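Local coordinates for protein putative cellulase CEL6 (Mycobacterium tuberculosis, PDB 1UP3) that is an endoglucanase of glycoside hydrolase family 6 that probably hydrolyses beta-1,4-glucosidic bonds within cellulose chains, at residues A[31-34]-A[35-39]; A[159-162]-A[163-166]; A[192-195]-A[196-199]; A[247-251]-A[252-256]. All coordinates share one frame; numbering follows the deposited sequence.

Contact 1 (A[31-34]-A[35-39])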
# COMPACT_ATOMS: atom_id res chain seq x y z
N GLU A 31 -9.87 -17.57 12.03
CA GLU A 31 -9.66 -16.17 11.69
C GLU A 31 -8.26 -15.98 11.12
O GLU A 31 -8.09 -15.30 10.11
CB GLU A 31 -9.83 -15.26 12.91
CG GLU A 31 -11.25 -15.19 13.46
CD GLU A 31 -11.68 -16.46 14.21
OE1 GLU A 31 -10.87 -17.04 14.96
OE2 GLU A 31 -12.84 -16.94 14.04
N LEU A 32 -7.25 -16.58 11.76
CA LEU A 32 -5.89 -16.44 11.23
C LEU A 32 -5.74 -17.13 9.89
O LEU A 32 -5.06 -16.62 9.00
CB LEU A 32 -4.85 -16.98 12.20
CG LEU A 32 -4.62 -16.22 13.47
CD1 LEU A 32 -3.65 -16.98 14.36
CD2 LEU A 32 -3.99 -14.84 13.16
N THR A 33 -6.37 -18.30 9.74
CA THR A 33 -6.29 -19.00 8.48
C THR A 33 -6.91 -18.15 7.36
O THR A 33 -6.37 -18.09 6.27
CB THR A 33 -6.95 -20.34 8.62
OG1 THR A 33 -6.12 -21.18 9.44
CG2 THR A 33 -7.04 -21.06 7.29
N SER A 34 -8.05 -17.51 7.62
CA SER A 34 -8.72 -16.67 6.62
C SER A 34 -7.82 -15.54 6.15
O SER A 34 -7.61 -15.37 4.94
CB SER A 34 -10.00 -16.07 7.19
OG SER A 34 -10.65 -15.29 6.19
N VAL A 35 -7.26 -14.81 7.10
CA VAL A 35 -6.33 -13.70 6.78
C VAL A 35 -5.09 -14.22 6.03
O VAL A 35 -4.66 -13.63 5.03
CB VAL A 35 -5.94 -12.94 8.09
CG1 VAL A 35 -4.80 -11.96 7.86
CG2 VAL A 35 -7.19 -12.26 8.68
N ALA A 36 -4.49 -15.31 6.52
CA ALA A 36 -3.29 -15.86 5.90
C ALA A 36 -3.45 -16.25 4.45
O ALA A 36 -2.51 -16.16 3.68
CB ALA A 36 -2.83 -17.06 6.67
N ASN A 37 -4.64 -16.72 4.08
CA ASN A 37 -4.88 -17.19 2.72
C ASN A 37 -5.41 -16.09 1.78
O ASN A 37 -5.83 -16.40 0.65
CB ASN A 37 -5.88 -18.34 2.77
CG ASN A 37 -5.27 -19.63 3.24
OD1 ASN A 37 -4.11 -19.94 2.91
ND2 ASN A 37 -6.07 -20.45 3.91
N THR A 38 -5.44 -14.85 2.25
CA THR A 38 -5.89 -13.72 1.42
C THR A 38 -4.66 -13.00 0.91
O THR A 38 -3.78 -12.62 1.70
CB THR A 38 -6.75 -12.75 2.26
OG1 THR A 38 -7.83 -13.50 2.84
CG2 THR A 38 -7.44 -11.74 1.40
N PRO A 39 -4.59 -12.72 -0.38
CA PRO A 39 -3.41 -12.00 -0.92
C PRO A 39 -3.30 -10.57 -0.40
O PRO A 39 -4.32 -9.84 -0.33
CB PRO A 39 -3.64 -12.00 -2.43
CG PRO A 39 -5.07 -12.29 -2.61
CD PRO A 39 -5.60 -13.01 -1.43
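Thr38 turns OG1 beside its own backbone N, opposite the carbonyl carbon (chi1 -55°), and the hydroxyl thereby reaches back over the last turn of the helix to donate to Ser34 O, with OG1 and O 2.8 Å apart. Asn37 adopts a similar first torsion (chi1 -77°), which folds its amide back alongside Thr33. The two side chains point the same way, and Thr33 CG2 lies 3.6 Å from Asn37 ND2. That nitrogen is hydrogen-bonded to a bound polyether, probably from the crystallisation liquor. The setting is the C-terminal end of helix 30-36, and Asn37 is the first residue to leave helical backbone angles. Regular i to i+4 bonds run up to this point: Val35 N donates almost straight to Glu31 O at 3.2 Å, and Ala36 N to Leu32 O at 2.9 Å. Asn37 N is shared, giving a bent bond to Thr33 O (3.1 Å) and a weak one to Ser34 O. Ser34 O so receives two donors, the threonine hydroxyl and, weakly, Asn37 N, as the helix ends. The hydroxyl of Ser34 itself bonds to Gln294, while Val35 and Ala36 pack their side chains on Ala18 and Ala22 of helix 17-24.

Contact 2 (A[159-162]-A[163-166]). With BGC (beta-D-glucopyranose), chain B; BGC (beta-D-glucopyranose), chain C.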
# COMPACT_ATOMS: atom_id res chain seq x y z
N ALA A 159 -2.10 8.22 -2.93
CA ALA A 159 -2.79 9.50 -2.96
C ALA A 159 -3.62 9.77 -1.68
O ALA A 159 -4.56 10.58 -1.71
CB ALA A 159 -3.68 9.56 -4.19
N GLY A 160 -3.29 9.13 -0.57
CA GLY A 160 -3.98 9.42 0.68
C GLY A 160 -5.36 8.83 0.72
O GLY A 160 -5.54 7.66 0.39
N HIS A 161 -6.33 9.63 1.15
CA HIS A 161 -7.72 9.16 1.30
C HIS A 161 -8.67 10.33 1.32
O HIS A 161 -8.25 11.47 1.35
CB HIS A 161 -7.87 8.25 2.53
CG HIS A 161 -7.57 8.91 3.83
ND1 HIS A 161 -8.32 9.96 4.33
CD2 HIS A 161 -6.59 8.67 4.74
CE1 HIS A 161 -7.79 10.34 5.48
NE2 HIS A 161 -6.73 9.58 5.75
N SER A 162 -9.96 10.01 1.30
CA SER A 162 -11.02 11.00 1.10
C SER A 162 -11.17 12.00 2.24
O SER A 162 -11.94 12.95 2.08
CB SER A 162 -12.34 10.26 0.89
OG SER A 162 -12.63 9.51 2.06
N ARG A 163 -10.48 11.83 3.38
CA ARG A 163 -10.55 12.77 4.50
C ARG A 163 -9.18 13.41 4.80
O ARG A 163 -8.95 13.93 5.89
CB ARG A 163 -11.11 12.12 5.76
CG ARG A 163 -12.43 11.48 5.53
CD ARG A 163 -13.65 12.19 6.04
NE ARG A 163 -14.79 11.28 5.85
CZ ARG A 163 -15.42 10.60 6.82
NH1 ARG A 163 -15.10 10.71 8.11
NH2 ARG A 163 -16.43 9.81 6.50
N TRP A 164 -8.29 13.35 3.83
CA TRP A 164 -6.94 13.87 3.99
C TRP A 164 -6.84 15.13 3.14
O TRP A 164 -7.35 16.18 3.57
CB TRP A 164 -5.89 12.80 3.69
CG TRP A 164 -4.57 13.07 4.30
CD1 TRP A 164 -4.07 14.29 4.71
CD2 TRP A 164 -3.56 12.12 4.61
NE1 TRP A 164 -2.81 14.13 5.24
CE2 TRP A 164 -2.47 12.81 5.19
CE3 TRP A 164 -3.46 10.72 4.45
CZ2 TRP A 164 -1.31 12.15 5.60
CZ3 TRP A 164 -2.30 10.09 4.83
CH2 TRP A 164 -1.25 10.81 5.40
N LEU A 165 -6.18 15.11 1.98
CA LEU A 165 -6.18 16.29 1.10
C LEU A 165 -7.46 16.29 0.28
O LEU A 165 -8.08 15.26 0.08
CB LEU A 165 -4.97 16.31 0.17
CG LEU A 165 -3.58 16.24 0.75
CD1 LEU A 165 -2.59 16.51 -0.39
CD2 LEU A 165 -3.45 17.24 1.86
N SER A 166 -7.84 17.45 -0.24
CA SER A 166 -8.89 17.49 -1.22
C SER A 166 -8.51 16.82 -2.54
O SER A 166 -7.32 16.63 -2.84
CB SER A 166 -9.29 18.93 -1.51
OG SER A 166 -8.30 19.53 -2.30
C2 BGC B . -5.40 11.84 8.24
C3 BGC B . -4.57 10.69 8.75
C4 BGC B . -3.07 11.03 8.82
C5 BGC B . -2.83 12.40 9.49
C6 BGC B . -1.37 12.83 9.35
C1 BGC B . -5.03 13.09 9.01
O2 BGC B . -6.78 11.51 8.39
O3 BGC B . -4.82 9.53 7.96
O4 BGC B . -2.41 10.09 9.58
O5 BGC B . -3.64 13.33 8.84
O6 BGC B . -1.20 14.03 10.10
C2 BGC C . -0.59 8.50 9.69
C3 BGC C . 0.14 7.42 8.91
C4 BGC C . -0.85 6.39 8.37
C5 BGC C . -1.97 7.14 7.62
C6 BGC C . -3.10 6.18 7.18
C1 BGC C . -1.69 9.12 8.83
O2 BGC C . 0.33 9.49 10.19
O3 BGC C . 1.14 6.79 9.70
O4 BGC C . -0.23 5.44 7.49
O5 BGC C . -2.60 8.12 8.43
O6 BGC C . -4.07 6.87 6.42
O HOH W 1 -5.53 12.60 0.21
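Arg163 N donates to His161 ND1 across 3.0 Å, arriving almost in the imidazole plane, and a second bond closes the type I turn from His161 to Trp164: Trp164 N to His161 O, 3.1 Å. The imidazole stands between its backbone N and carbonyl carbon (chi1 62°), which turns ND1 toward the N-H of Arg163. With ND1 accepting from the backbone, NE2 is left as the donor, giving a nearly straight bond (169°) to O3 of the chain B glucose at 2.9 Å. The turn thus fixes the rotation of a ring that binds the sugar in the glycan pocket. A water donates to Ala159 O and His161 O and accepts from Leu165 N. Trp164 CB sits over one face of the imidazole, a CH-pi contact with 3.8 Å from CB to the ring centroid, and the indole is set obliquely to the histidine, planes 40° apart. One indole face carries the chain B glucose, whose C4 lies above its rim. Arg163 pairs with Glu197. The loop links strand 153-158 to helix 167-176, which Ser166 caps, and Trp164 leans on helix 121-124 while His161 and Ser162 meet helix 195-208.

Contact 3 (A[192-195]-A[196-199])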
# COMPACT_ATOMS: atom_id res chain seq x y z
N PHE A 192 -9.35 3.13 6.90
CA PHE A 192 -10.57 2.44 7.29
C PHE A 192 -11.81 2.99 6.62
O PHE A 192 -12.90 2.53 6.98
CB PHE A 192 -10.72 2.52 8.84
CG PHE A 192 -9.53 2.00 9.60
CD1 PHE A 192 -9.41 0.66 9.91
CD2 PHE A 192 -8.48 2.86 9.94
CE1 PHE A 192 -8.27 0.19 10.57
CE2 PHE A 192 -7.35 2.38 10.57
CZ PHE A 192 -7.24 1.08 10.88
N TYR A 193 -11.68 3.95 5.69
CA TYR A 193 -12.86 4.58 5.11
C TYR A 193 -13.59 3.61 4.18
O TYR A 193 -12.98 2.75 3.59
CB TYR A 193 -12.50 5.90 4.42
CG TYR A 193 -11.96 6.90 5.39
CD1 TYR A 193 -12.81 7.52 6.29
CD2 TYR A 193 -10.58 7.15 5.50
CE1 TYR A 193 -12.33 8.40 7.24
CE2 TYR A 193 -10.09 8.02 6.47
CZ TYR A 193 -10.96 8.62 7.33
OH TYR A 193 -10.47 9.48 8.30
N THR A 194 -14.92 3.76 4.07
CA THR A 194 -15.71 2.85 3.29
C THR A 194 -15.31 2.87 1.82
O THR A 194 -14.88 3.91 1.27
CB THR A 194 -17.24 3.12 3.40
OG1 THR A 194 -17.56 4.42 2.83
CG2 THR A 194 -17.69 3.09 4.83
N THR A 195 -15.49 1.74 1.17
CA THR A 195 -15.22 1.64 -0.25
C THR A 195 -16.02 2.63 -1.06
O THR A 195 -15.48 3.28 -1.95
CB THR A 195 -15.54 0.26 -0.70
OG1 THR A 195 -14.66 -0.66 -0.01
CG2 THR A 195 -15.34 0.08 -2.18
N ASP A 196 -17.30 2.81 -0.72
CA ASP A 196 -18.12 3.77 -1.44
C ASP A 196 -17.58 5.18 -1.35
O ASP A 196 -17.56 5.90 -2.38
CB ASP A 196 -19.51 3.77 -0.90
CG ASP A 196 -20.31 2.59 -1.36
OD1 ASP A 196 -19.91 1.89 -2.34
OD2 ASP A 196 -21.39 2.32 -0.79
N GLU A 197 -17.14 5.58 -0.18
CA GLU A 197 -16.60 6.93 -0.02
C GLU A 197 -15.33 7.08 -0.86
O GLU A 197 -15.13 8.11 -1.54
CB GLU A 197 -16.40 7.28 1.43
CG GLU A 197 -15.92 8.71 1.62
CD GLU A 197 -15.74 9.13 3.05
OE1 GLU A 197 -16.48 8.64 3.93
OE2 GLU A 197 -14.82 9.95 3.30
N GLU A 198 -14.50 6.04 -0.86
CA GLU A 198 -13.24 6.12 -1.62
C GLU A 198 -13.46 6.08 -3.12
O GLU A 198 -12.70 6.72 -3.86
CB GLU A 198 -12.23 5.07 -1.15
CG GLU A 198 -11.91 5.13 0.35
CD GLU A 198 -11.72 6.53 0.84
OE1 GLU A 198 -10.66 7.12 0.57
OE2 GLU A 198 -12.68 7.12 1.44
N ILE A 199 -14.51 5.40 -3.60
CA ILE A 199 -14.84 5.43 -5.05
C ILE A 199 -15.23 6.84 -5.46
O ILE A 199 -14.80 7.35 -6.50
CB ILE A 199 -15.97 4.42 -5.39
CG1 ILE A 199 -15.44 2.97 -5.29
CG2 ILE A 199 -16.56 4.68 -6.76
CD1 ILE A 199 -16.53 1.92 -5.32
O HOH W 2 -16.28 6.24 5.14
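Thr195, Tyr193 and Glu198 bury the most surface where a loop enters helix 195-208, and the motif that organises them is a helix N-cap. Thr194 holds the cap position: its OG1, placed between the backbone N and carbonyl carbon (chi1 65°), accepts from Glu197 N at 3.3 Å. Glu197 answers indirectly, since a water donates to its OE1 and accepts from Thr194 N, a water-bridged counterpart of the return bond in a capping box. Thr195, the first helical residue, offers its carbonyl oxygen to Ile199 N at 2.9 Å, and its CG2 branch meets the CD1 tip of Ile199. Its hydroxyl is engaged by Asn221. Tyr193 and Glu198 meet differently. The glutamate chain bends at chi2 (-42°) and curls back toward the loop, its CG passing Thr194 O, while the tyrosine ring runs on away from the helix and its plane makes 33° with the carboxylate. Both Glu198 OE2 and Glu197 OE2 close on Ser162 OG; two carboxylates around one hydroxyl are consistent with a proton residing on one of them. Tyr193 also packs against His161, bringing this helix start beside the sugar-binding pocket. Glu198 OE2 stands only 3.2 Å from Tyr193 CB.

Contact 4 (A[247-251]-A[252-256])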
# COMPACT_ATOMS: atom_id res chain seq x y z
N THR A 247 -11.01 -7.61 -8.80
CA THR A 247 -11.18 -6.59 -9.83
C THR A 247 -12.66 -6.31 -10.13
O THR A 247 -12.95 -5.44 -10.95
CB THR A 247 -10.46 -6.94 -11.14
OG1 THR A 247 -10.93 -8.21 -11.61
CG2 THR A 247 -8.96 -7.07 -10.90
N ALA A 248 -13.58 -7.00 -9.47
CA ALA A 248 -15.00 -6.72 -9.65
C ALA A 248 -15.39 -5.57 -8.75
O ALA A 248 -15.97 -5.77 -7.69
CB ALA A 248 -15.85 -7.98 -9.38
N THR A 249 -15.10 -4.36 -9.18
CA THR A 249 -15.32 -3.18 -8.36
C THR A 249 -16.54 -2.41 -8.82
O THR A 249 -17.11 -2.67 -9.91
CB THR A 249 -14.18 -2.20 -8.47
OG1 THR A 249 -14.10 -1.74 -9.83
CG2 THR A 249 -12.84 -2.85 -8.20
N ALA A 250 -16.90 -1.41 -8.01
CA ALA A 250 -18.08 -0.58 -8.22
C ALA A 250 -17.73 0.82 -8.68
O ALA A 250 -18.58 1.71 -8.71
CB ALA A 250 -18.99 -0.56 -6.95
N GLY A 251 -16.48 1.04 -9.08
CA GLY A 251 -16.08 2.33 -9.65
C GLY A 251 -15.61 2.20 -11.07
O GLY A 251 -14.86 1.27 -11.42
N ALA A 252 -16.00 3.16 -11.91
CA ALA A 252 -15.67 3.12 -13.33
C ALA A 252 -14.16 3.05 -13.62
O ALA A 252 -13.75 2.46 -14.62
CB ALA A 252 -16.24 4.32 -14.00
N HIS A 253 -13.36 3.70 -12.78
CA HIS A 253 -11.91 3.71 -12.92
C HIS A 253 -11.18 2.97 -11.79
O HIS A 253 -9.96 3.11 -11.67
CB HIS A 253 -11.42 5.14 -13.03
CG HIS A 253 -11.98 5.86 -14.21
ND1 HIS A 253 -13.13 6.61 -14.14
CD2 HIS A 253 -11.57 5.91 -15.50
CE1 HIS A 253 -13.40 7.11 -15.34
NE2 HIS A 253 -12.48 6.69 -16.18
N ALA A 254 -11.91 2.18 -11.00
CA ALA A 254 -11.32 1.38 -9.91
C ALA A 254 -10.87 0.05 -10.49
O ALA A 254 -11.71 -0.82 -10.78
CB ALA A 254 -12.37 1.18 -8.80
N ASP A 255 -9.57 -0.12 -10.68
CA ASP A 255 -9.00 -1.37 -11.20
C ASP A 255 -9.15 -2.53 -10.21
O ASP A 255 -9.28 -3.70 -10.63
CB ASP A 255 -7.51 -1.23 -11.49
CG ASP A 255 -7.18 -0.45 -12.77
OD1 ASP A 255 -8.08 -0.25 -13.63
OD2 ASP A 255 -6.01 -0.01 -12.95
N ALA A 256 -9.07 -2.24 -8.91
CA ALA A 256 -9.16 -3.30 -7.92
C ALA A 256 -9.41 -2.79 -6.52
O ALA A 256 -9.05 -1.66 -6.19
CB ALA A 256 -7.84 -4.13 -7.88
O HOH W 3 -12.10 -3.15 -12.45
O HOH W 4 -13.77 -0.72 -13.31
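Thr249 points its side chain at the strand that follows, and its two branches divide the work. OG1 lies between its own backbone N and carbonyl carbon (chi1 63°), from where it donates to Ala254 O at 2.7 Å, tilted somewhat from the carbonyl plane. CG2, on the other branch, lies alongside the strand backbone, 3.7 Å from Ala256 CA. The methyl of Ala254 faces back toward the loop and touches the same hydroxyl, with CB 3.5 Å from Thr249 OG1, so the threonine is met by both the carbonyl and the methyl of one residue. Thr247 has a similar first torsion, but here it is the methyl that makes the contact: CG2 comes to 3.4 Å from Asp255 O, an oxygen also approached by Thr247 CA in a CH...O contact. The chain reverses through a type I beta turn from Gly251 to Ala254, in which Ala254 N donates to Gly251 O at 3.1 Å. Ala248 centres an inverse gamma turn, its closing bond from Thr249 N to Thr247 O weak. Two waters lie within the loop: one is placed to link Thr247 O with Ala254 O, the other Gly251 O with Ala254 O, though both have further acceptors nearby. The loop thus doubles back along strand 254-258, an outermost strand of the parallel sheet; Asp255 and Ala256 of the strand, and His253 just before it, make backbone hydrogen bonds to strand 213-217, while Ala250, Ala252 and His253 meet helix 195-208.

The contacts follow one another along the chain in numerical order, all within the family 6 catalytic domain, an alpha/beta fold built on a seven-stranded parallel sheet. Contacts 2 and 3 leave neighbouring strands, 153-158 and 184-187; their centres are about 11 Å apart and they touch. Contact 2 supplies glycan-pocket residues and contact 3 stands beside them, so the two successive loops probably shape one flank of the site together. Contact 3 also touches contact 4, about 12 Å away between centres, where Ile199 packs on Ala250 and Gly251 before strand 254-258 at one edge of the sheet. Contact 1 lies apart: its centre is 22 to 29 Å from the others, near the C-terminal helix 282-291.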